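Local coordinates for protein pyruvate kinase (Cryptosporidium parvum, PDB 4DRS) that probably catalyses the last step of glycolysis, passing the phosphoryl group of phosphoenolpyruvate to ADP to give pyruvate and ATP, with potassium as cofactor, at residues S419-I431 with S495-H507. Residues are numbered along the deposited sequence; the frame is centred on the assembly and turned at random.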
ATOM      1  N   SER A 419      16.629 -10.125  -5.798  1.00 40.70           N
ATOM      2  CA  SER A 419      18.068  -9.878  -5.674  1.00 41.39           C
ATOM      3  C   SER A 419      18.599  -8.921  -6.733  1.00 41.07           C
ATOM      4  O   SER A 419      19.379  -8.021  -6.421  1.00 40.69           O
ATOM      5  CB  SER A 419      18.858 -11.187  -5.741  1.00 42.14           C
ATOM      6  OG  SER A 419      19.210 -11.621  -4.440  1.00 45.87           O
ATOM      7  N   ALA A 420      18.170  -9.125  -7.980  1.00 40.44           N
ATOM      8  CA  ALA A 420      18.601  -8.292  -9.097  1.00 40.69           C
ATOM      9  C   ALA A 420      18.210  -6.842  -8.854  1.00 41.39           C
ATOM     10  O   ALA A 420      18.973  -5.926  -9.156  1.00 41.03           O
ATOM     11  CB  ALA A 420      18.009  -8.799 -10.401  1.00 39.15           C
ATOM     12  N   HIS A 421      17.022  -6.654  -8.288  1.00 42.32           N
ATOM     13  CA  HIS A 421      16.518  -5.335  -7.949  1.00 44.33           C
ATOM     14  C   HIS A 421      17.300  -4.715  -6.823  1.00 45.04           C
ATOM     15  O   HIS A 421      17.695  -3.552  -6.904  1.00 46.21           O
ATOM     16  CB  HIS A 421      15.037  -5.416  -7.601  1.00 44.64           C
ATOM     17  CG  HIS A 421      14.454  -4.111  -7.131  1.00 46.61           C
ATOM     18  ND1 HIS A 421      14.170  -3.100  -7.974  1.00 48.30           N
ATOM     19  CD2 HIS A 421      14.110  -3.670  -5.853  1.00 47.31           C
ATOM     20  CE1 HIS A 421      13.666  -2.064  -7.274  1.00 49.01           C
ATOM     21  NE2 HIS A 421      13.629  -2.415  -5.975  1.00 48.01           N
ATOM     22  N   ASP A 422      17.545  -5.496  -5.774  1.00 45.18           N
ATOM     23  CA  ASP A 422      18.214  -5.005  -4.572  1.00 46.08           C
ATOM     24  C   ASP A 422      19.673  -4.584  -4.786  1.00 45.72           C
ATOM     25  O   ASP A 422      20.148  -3.670  -4.118  1.00 45.76           O
ATOM     26  CB  ASP A 422      18.116  -6.034  -3.441  1.00 47.11           C
ATOM     27  CG  ASP A 422      16.727  -6.101  -2.824  1.00 49.46           C
ATOM     28  OD1 ASP A 422      15.981  -5.096  -2.895  1.00 50.19           O
ATOM     29  OD2 ASP A 422      16.378  -7.164  -2.262  1.00 50.63           O
ATOM     30  N   VAL A 423      20.382  -5.245  -5.699  1.00 44.94           N
ATOM     31  CA  VAL A 423      21.769  -4.856  -5.999  1.00 45.44           C
ATOM     32  C   VAL A 423      21.896  -4.054  -7.289  1.00 45.89           C
ATOM     33  O   VAL A 423      22.999  -3.678  -7.680  1.00 46.71           O
ATOM     34  CB  VAL A 423      22.749  -6.055  -6.043  1.00 44.98           C
ATOM     35  CG1 VAL A 423      22.784  -6.775  -4.705  1.00 44.11           C
ATOM     36  CG2 VAL A 423      22.424  -7.004  -7.191  1.00 43.83           C
ATOM     37  N   ASN A 424      20.763  -3.799  -7.940  1.00 46.75           N
ATOM     38  CA  ASN A 424      20.728  -3.094  -9.222  1.00 47.67           C
ATOM     39  C   ASN A 424      21.535  -3.825 -10.308  1.00 47.54           C
ATOM     40  O   ASN A 424      22.322  -3.217 -11.044  1.00 48.20           O
ATOM     41  CB  ASN A 424      21.184  -1.636  -9.052  1.00 49.86           C
ATOM     42  CG  ASN A 424      20.886  -0.782 -10.269  1.00 52.09           C
ATOM     43  OD1 ASN A 424      19.784  -0.819 -10.818  1.00 52.90           O
ATOM     44  ND2 ASN A 424      21.873  -0.003 -10.697  1.00 54.23           N
ATOM     45  N   ALA A 425      21.324  -5.138 -10.391  1.00 45.87           N
ATOM     46  CA  ALA A 425      21.990  -5.990 -11.373  1.00 44.97           C
ATOM     47  C   ALA A 425      21.529  -5.675 -12.792  1.00 45.72           C
ATOM     48  O   ALA A 425      20.453  -5.107 -12.995  1.00 45.45           O
ATOM     49  CB  ALA A 425      21.745  -7.453 -11.050  1.00 43.30           C
ATOM     50  N   LYS A 426      22.349  -6.049 -13.769  1.00 46.85           N
ATOM     51  CA  LYS A 426      22.042  -5.786 -15.169  1.00 47.01           C
ATOM     52  C   LYS A 426      21.512  -7.021 -15.881  1.00 45.10           C
ATOM     53  O   LYS A 426      20.817  -6.902 -16.890  1.00 45.69           O
ATOM     54  CB  LYS A 426      23.270  -5.231 -15.903  1.00 49.80           C
ATOM     55  CG  LYS A 426      23.890  -3.994 -15.262  1.00 53.47           C
ATOM     56  CD  LYS A 426      22.914  -2.824 -15.178  1.00 54.68           C
ATOM     57  CE  LYS A 426      23.555  -1.617 -14.510  1.00 56.53           C
ATOM     58  NZ  LYS A 426      22.577  -0.507 -14.322  1.00 58.93           N
ATOM     59  N   LEU A 427      21.838  -8.201 -15.357  1.00 43.35           N
ATOM     60  CA  LEU A 427      21.431  -9.460 -15.978  1.00 41.73           C
ATOM     61  C   LEU A 427      21.031 -10.523 -14.967  1.00 41.01           C
ATOM     62  O   LEU A 427      21.550 -10.562 -13.846  1.00 40.95           O
ATOM     63  CB  LEU A 427      22.560 -10.025 -16.844  1.00 42.40           C
ATOM     64  CG  LEU A 427      23.021  -9.291 -18.106  1.00 43.57           C
ATOM     65  CD1 LEU A 427      24.302  -9.937 -18.590  1.00 44.26           C
ATOM     66  CD2 LEU A 427      21.964  -9.301 -19.200  1.00 43.41           C
ATOM     67  N   ILE A 428      20.108 -11.386 -15.382  1.00 39.24           N
ATOM     68  CA  ILE A 428      19.818 -12.617 -14.665  1.00 37.95           C
ATOM     69  C   ILE A 428      20.188 -13.787 -15.578  1.00 38.65           C
ATOM     70  O   ILE A 428      19.549 -14.007 -16.611  1.00 38.58           O
ATOM     71  CB  ILE A 428      18.336 -12.719 -14.240  1.00 36.45           C
ATOM     72  CG1 ILE A 428      17.940 -11.512 -13.374  1.00 36.21           C
ATOM     73  CG2 ILE A 428      18.087 -14.024 -13.493  1.00 35.26           C
ATOM     74  CD1 ILE A 428      16.463 -11.441 -13.035  1.00 34.64           C
ATOM     75  N   ILE A 429      21.236 -14.516 -15.202  1.00 39.23           N
ATOM     76  CA  ILE A 429      21.708 -15.655 -15.985  1.00 39.92           C
ATOM     77  C   ILE A 429      21.224 -16.955 -15.354  1.00 41.14           C
ATOM     78  O   ILE A 429      21.404 -17.171 -14.154  1.00 42.00           O
ATOM     79  CB  ILE A 429      23.246 -15.664 -16.126  1.00 39.30           C
ATOM     80  CG1 ILE A 429      23.735 -14.335 -16.703  1.00 39.58           C
ATOM     81  CG2 ILE A 429      23.703 -16.824 -17.005  1.00 39.31           C
ATOM     82  CD1 ILE A 429      25.236 -14.134 -16.607  1.00 40.96           C
ATOM     83  N   THR A 430      20.600 -17.810 -16.161  1.00 41.59           N
ATOM     84  CA  THR A 430      20.100 -19.091 -15.670  1.00 43.52           C
ATOM     85  C   THR A 430      20.646 -20.279 -16.469  1.00 44.72           C
ATOM     86  O   THR A 430      20.540 -20.324 -17.694  1.00 45.35           O
ATOM     87  CB  THR A 430      18.551 -19.126 -15.585  1.00 43.57           C
ATOM     88  OG1 THR A 430      18.124 -20.395 -15.077  1.00 45.19           O
ATOM     89  CG2 THR A 430      17.901 -18.885 -16.946  1.00 42.78           C
ATOM     90  N   ILE A 431      21.260 -21.221 -15.764  1.00 45.81           N
ATOM     91  CA  ILE A 431      21.741 -22.450 -16.376  1.00 47.77           C
ATOM     92  C   ILE A 431      20.595 -23.450 -16.293  1.00 48.19           C
ATOM     93  O   ILE A 431      20.158 -23.813 -15.205  1.00 48.14           O
ATOM     94  CB  ILE A 431      23.006 -22.990 -15.665  1.00 49.21           C
ATOM     95  CG1 ILE A 431      24.154 -21.977 -15.760  1.00 50.07           C
ATOM     96  CG2 ILE A 431      23.435 -24.326 -16.252  1.00 49.24           C
ATOM     97  CD1 ILE A 431      25.348 -22.307 -14.885  1.00 51.35           C
ATOM     98  N   SER A 495      27.212  -5.952 -25.539  1.00 71.33           N
ATOM     99  CA  SER A 495      26.848  -4.684 -24.894  1.00 71.31           C
ATOM    100  C   SER A 495      25.623  -4.805 -23.978  1.00 70.40           C
ATOM    101  O   SER A 495      24.795  -3.892 -23.902  1.00 70.59           O
ATOM    102  CB  SER A 495      26.651  -3.570 -25.937  1.00 73.37           C
ATOM    103  OG  SER A 495      27.820  -3.376 -26.720  1.00 74.45           O
ATOM    104  N   LEU A 496      25.520  -5.938 -23.286  1.00 68.89           N
ATOM    105  CA  LEU A 496      24.417  -6.177 -22.358  1.00 65.61           C
ATOM    106  C   LEU A 496      24.839  -5.932 -20.912  1.00 64.18           C
ATOM    107  O   LEU A 496      23.999  -5.663 -20.055  1.00 64.99           O
ATOM    108  CB  LEU A 496      23.863  -7.598 -22.526  1.00 64.66           C
ATOM    109  CG  LEU A 496      23.389  -8.013 -23.924  1.00 64.82           C
ATOM    110  CD1 LEU A 496      23.062  -9.500 -23.968  1.00 63.71           C
ATOM    111  CD2 LEU A 496      22.195  -7.185 -24.377  1.00 65.25           C
ATOM    112  N   ILE A 497      26.143  -6.018 -20.657  1.00 64.11           N
ATOM    113  CA  ILE A 497      26.716  -5.809 -19.322  1.00 63.73           C
ATOM    114  C   ILE A 497      28.129  -5.211 -19.421  1.00 66.09           C
ATOM    115  O   ILE A 497      28.800  -5.355 -20.445  1.00 66.80           O
ATOM    116  CB  ILE A 497      26.721  -7.123 -18.487  1.00 60.52           C
ATOM    117  CG1 ILE A 497      27.032  -6.838 -17.011  1.00 59.10           C
ATOM    118  CG2 ILE A 497      27.669  -8.159 -19.093  1.00 59.47           C
ATOM    119  CD1 ILE A 497      26.673  -7.954 -16.051  1.00 57.15           C
ATOM    120  N   GLU A 498      28.564  -4.540 -18.356  1.00 68.02           N
ATOM    121  CA  GLU A 498      29.902  -3.945 -18.285  1.00 70.45           C
ATOM    122  C   GLU A 498      30.669  -4.457 -17.065  1.00 70.18           C
ATOM    123  O   GLU A 498      30.078  -5.047 -16.159  1.00 68.78           O
ATOM    124  CB  GLU A 498      29.805  -2.420 -18.225  1.00 72.92           C
ATOM    125  CG  GLU A 498      29.032  -1.789 -19.373  1.00 76.54           C
ATOM    126  CD  GLU A 498      28.788  -0.306 -19.172  1.00 80.25           C
ATOM    127  OE1 GLU A 498      28.249   0.079 -18.111  1.00 81.10           O
ATOM    128  OE2 GLU A 498      29.129   0.479 -20.082  1.00 82.76           O
ATOM    129  N   SER A 499      31.982  -4.231 -17.049  1.00 70.99           N
ATOM    130  CA  SER A 499      32.825  -4.602 -15.909  1.00 70.18           C
ATOM    131  C   SER A 499      32.368  -3.887 -14.642  1.00 68.16           C
ATOM    132  O   SER A 499      32.005  -2.709 -14.682  1.00 68.50           O
ATOM    133  CB  SER A 499      34.293  -4.278 -16.191  1.00 72.82           C
ATOM    134  OG  SER A 499      34.825  -5.150 -17.171  1.00 76.73           O
ATOM    135  N   GLY A 500      32.371  -4.607 -13.524  1.00 65.59           N
ATOM    136  CA  GLY A 500      31.926  -4.047 -12.250  1.00 63.30           C
ATOM    137  C   GLY A 500      30.434  -4.172 -11.985  1.00 60.58           C
ATOM    138  O   GLY A 500      29.993  -4.011 -10.845  1.00 60.01           O
ATOM    139  N   ASP A 501      29.655  -4.449 -13.032  1.00 58.83           N
ATOM    140  CA  ASP A 501      28.209  -4.655 -12.900  1.00 56.10           C
ATOM    141  C   ASP A 501      27.881  -6.014 -12.281  1.00 53.37           C
ATOM    142  O   ASP A 501      28.628  -6.985 -12.448  1.00 52.37           O
ATOM    143  CB  ASP A 501      27.510  -4.533 -14.259  1.00 57.32           C
ATOM    144  CG  ASP A 501      27.483  -3.107 -14.789  1.00 59.98           C
ATOM    145  OD1 ASP A 501      27.670  -2.155 -13.998  1.00 60.21           O
ATOM    146  OD2 ASP A 501      27.260  -2.940 -16.009  1.00 61.04           O
ATOM    147  N   PHE A 502      26.757  -6.074 -11.571  1.00 49.69           N
ATOM    148  CA  PHE A 502      26.297  -7.320 -10.973  1.00 46.82           C
ATOM    149  C   PHE A 502      25.401  -8.112 -11.917  1.00 45.31           C
ATOM    150  O   PHE A 502      24.680  -7.542 -12.742  1.00 44.29           O
ATOM    151  CB  PHE A 502      25.557  -7.060  -9.659  1.00 45.65           C
ATOM    152  CG  PHE A 502      26.441  -6.570  -8.545  1.00 45.99           C
ATOM    153  CD1 PHE A 502      27.428  -7.392  -8.004  1.00 45.68           C
ATOM    154  CD2 PHE A 502      26.276  -5.290  -8.024  1.00 45.70           C
ATOM    155  CE1 PHE A 502      28.241  -6.940  -6.975  1.00 46.22           C
ATOM    156  CE2 PHE A 502      27.086  -4.835  -6.993  1.00 46.71           C
ATOM    157  CZ  PHE A 502      28.068  -5.661  -6.468  1.00 46.78           C
ATOM    158  N   ALA A 503      25.474  -9.432 -11.786  1.00 43.75           N
ATOM    159  CA  ALA A 503      24.545 -10.344 -12.434  1.00 42.16           C
ATOM    160  C   ALA A 503      24.115 -11.396 -11.423  1.00 41.40           C
ATOM    161  O   ALA A 503      24.897 -11.799 -10.559  1.00 41.87           O
ATOM    162  CB  ALA A 503      25.186 -11.000 -13.647  1.00 42.02           C
ATOM    163  N   ILE A 504      22.861 -11.823 -11.526  1.00 40.42           N
ATOM    164  CA  ILE A 504      22.369 -12.931 -10.725  1.00 40.33           C
ATOM    165  C   ILE A 504      22.545 -14.210 -11.531  1.00 40.75           C
ATOM    166  O   ILE A 504      22.085 -14.300 -12.668  1.00 40.93           O
ATOM    167  CB  ILE A 504      20.879 -12.760 -10.339  1.00 39.18           C
ATOM    168  CG1 ILE A 504      20.607 -11.371  -9.746  1.00 39.48           C
ATOM    169  CG2 ILE A 504      20.421 -13.878  -9.409  1.00 39.01           C
ATOM    170  CD1 ILE A 504      21.357 -11.042  -8.472  1.00 40.05           C
ATOM    171  N   ALA A 505      23.222 -15.186 -10.938  1.00 41.88           N
ATOM    172  CA  ALA A 505      23.366 -16.498 -11.554  1.00 42.91           C
ATOM    173  C   ALA A 505      22.454 -17.502 -10.865  1.00 42.88           C
ATOM    174  O   ALA A 505      22.461 -17.622  -9.642  1.00 43.40           O
ATOM    175  CB  ALA A 505      24.816 -16.956 -11.498  1.00 44.65           C
ATOM    176  N   VAL A 506      21.661 -18.210 -11.662  1.00 43.89           N
ATOM    177  CA  VAL A 506      20.757 -19.245 -11.162  1.00 45.83           C
ATOM    178  C   VAL A 506      21.030 -20.567 -11.873  1.00 48.33           C
ATOM    179  O   VAL A 506      21.175 -20.595 -13.095  1.00 48.61           O
ATOM    180  CB  VAL A 506      19.278 -18.839 -11.368  1.00 44.39           C
ATOM    181  CG1 VAL A 506      18.336 -20.010 -11.115  1.00 43.72           C
ATOM    182  CG2 VAL A 506      18.922 -17.668 -10.472  1.00 44.01           C
ATOM    183  N   HIS A 507      21.117 -21.654 -11.108  1.00 53.74           N
ATOM    184  CA  HIS A 507      21.196 -23.001 -11.684  1.00 59.90           C
ATOM    185  C   HIS A 507      20.700 -24.070 -10.755  1.00 64.57           C
ATOM    186  O   HIS A 507      19.765 -23.830  -9.989  1.00 66.19           O
ATOM    187  CB  HIS A 507      22.597 -23.322 -12.222  1.00 63.60           C
ATOM    188  CG  HIS A 507      23.700 -23.249 -11.190  1.00 67.12           C
ATOM    189  ND1 HIS A 507      23.958 -24.256 -10.335  1.00 70.60           N
ATOM    190  CD2 HIS A 507      24.648 -22.256 -10.929  1.00 69.03           C
ATOM    191  CE1 HIS A 507      25.005 -23.922  -9.551  1.00 71.09           C
ATOM    192  NE2 HIS A 507      25.426 -22.697  -9.917  1.00 70.31           N
TER
HETATM  193  O   HOH W   1      25.124  -3.733 -11.240  1.00 43.95           O
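Ile504 gives its N-H to Leu427 O and takes that of Ile429 on its own O (Ile429 N to Ile504 O 2.7 Å), and Val506 does the same between Ile429 O and Ile431 N. These bonds join strands 427-431 and 502-506, which run parallel with their axes 17° apart. Lys426 N opens the series on Phe502 O (3.0 Å). Beside this first bond, one water bridges Asn424 O and Phe502 N.

Apolar packing covers both sides of the pair. On the side of Ile428 and Thr430, Ile504 reaches under the last turn of helix 408-422: its CG1 lies 3.7 Å from Ala420 CB, and a bend at chi2 (-61°) brings its CD1 to 3.7 Å from Ser419 CB. Val423 CG2 meets Phe502 CB at 4.0 Å, the two side chains crossing near a right angle, while Val408 of the second subunit packs on Phe502. On the other side, with Ile429 and Ala503, Leu427 extends CD1 to Ile497 CB (3.7 Å) and CD2 toward Leu496, and Ala491 of helix 480-493 touches both Leu427 and Ile497. At the far end Ile431 and His507 lie side by side, CB to CB 3.5 Å.

Lys426 and Asp501 meet without a salt bridge: CG of Lys426 lies 3.6 Å from Asp501 OD2, while NZ stays apart from the carboxylate. The same OD2 accepts Glu498 N on its anti side, from well out of the carboxylate plane (35°), bracing the type II turn 498-501.

A Schellman motif at Asn424 ends the helix and lets the chain turn into strand 427-431, central in the mixed sheet with helices on both faces that marks the C-terminal alpha/beta domain of pyruvate kinases.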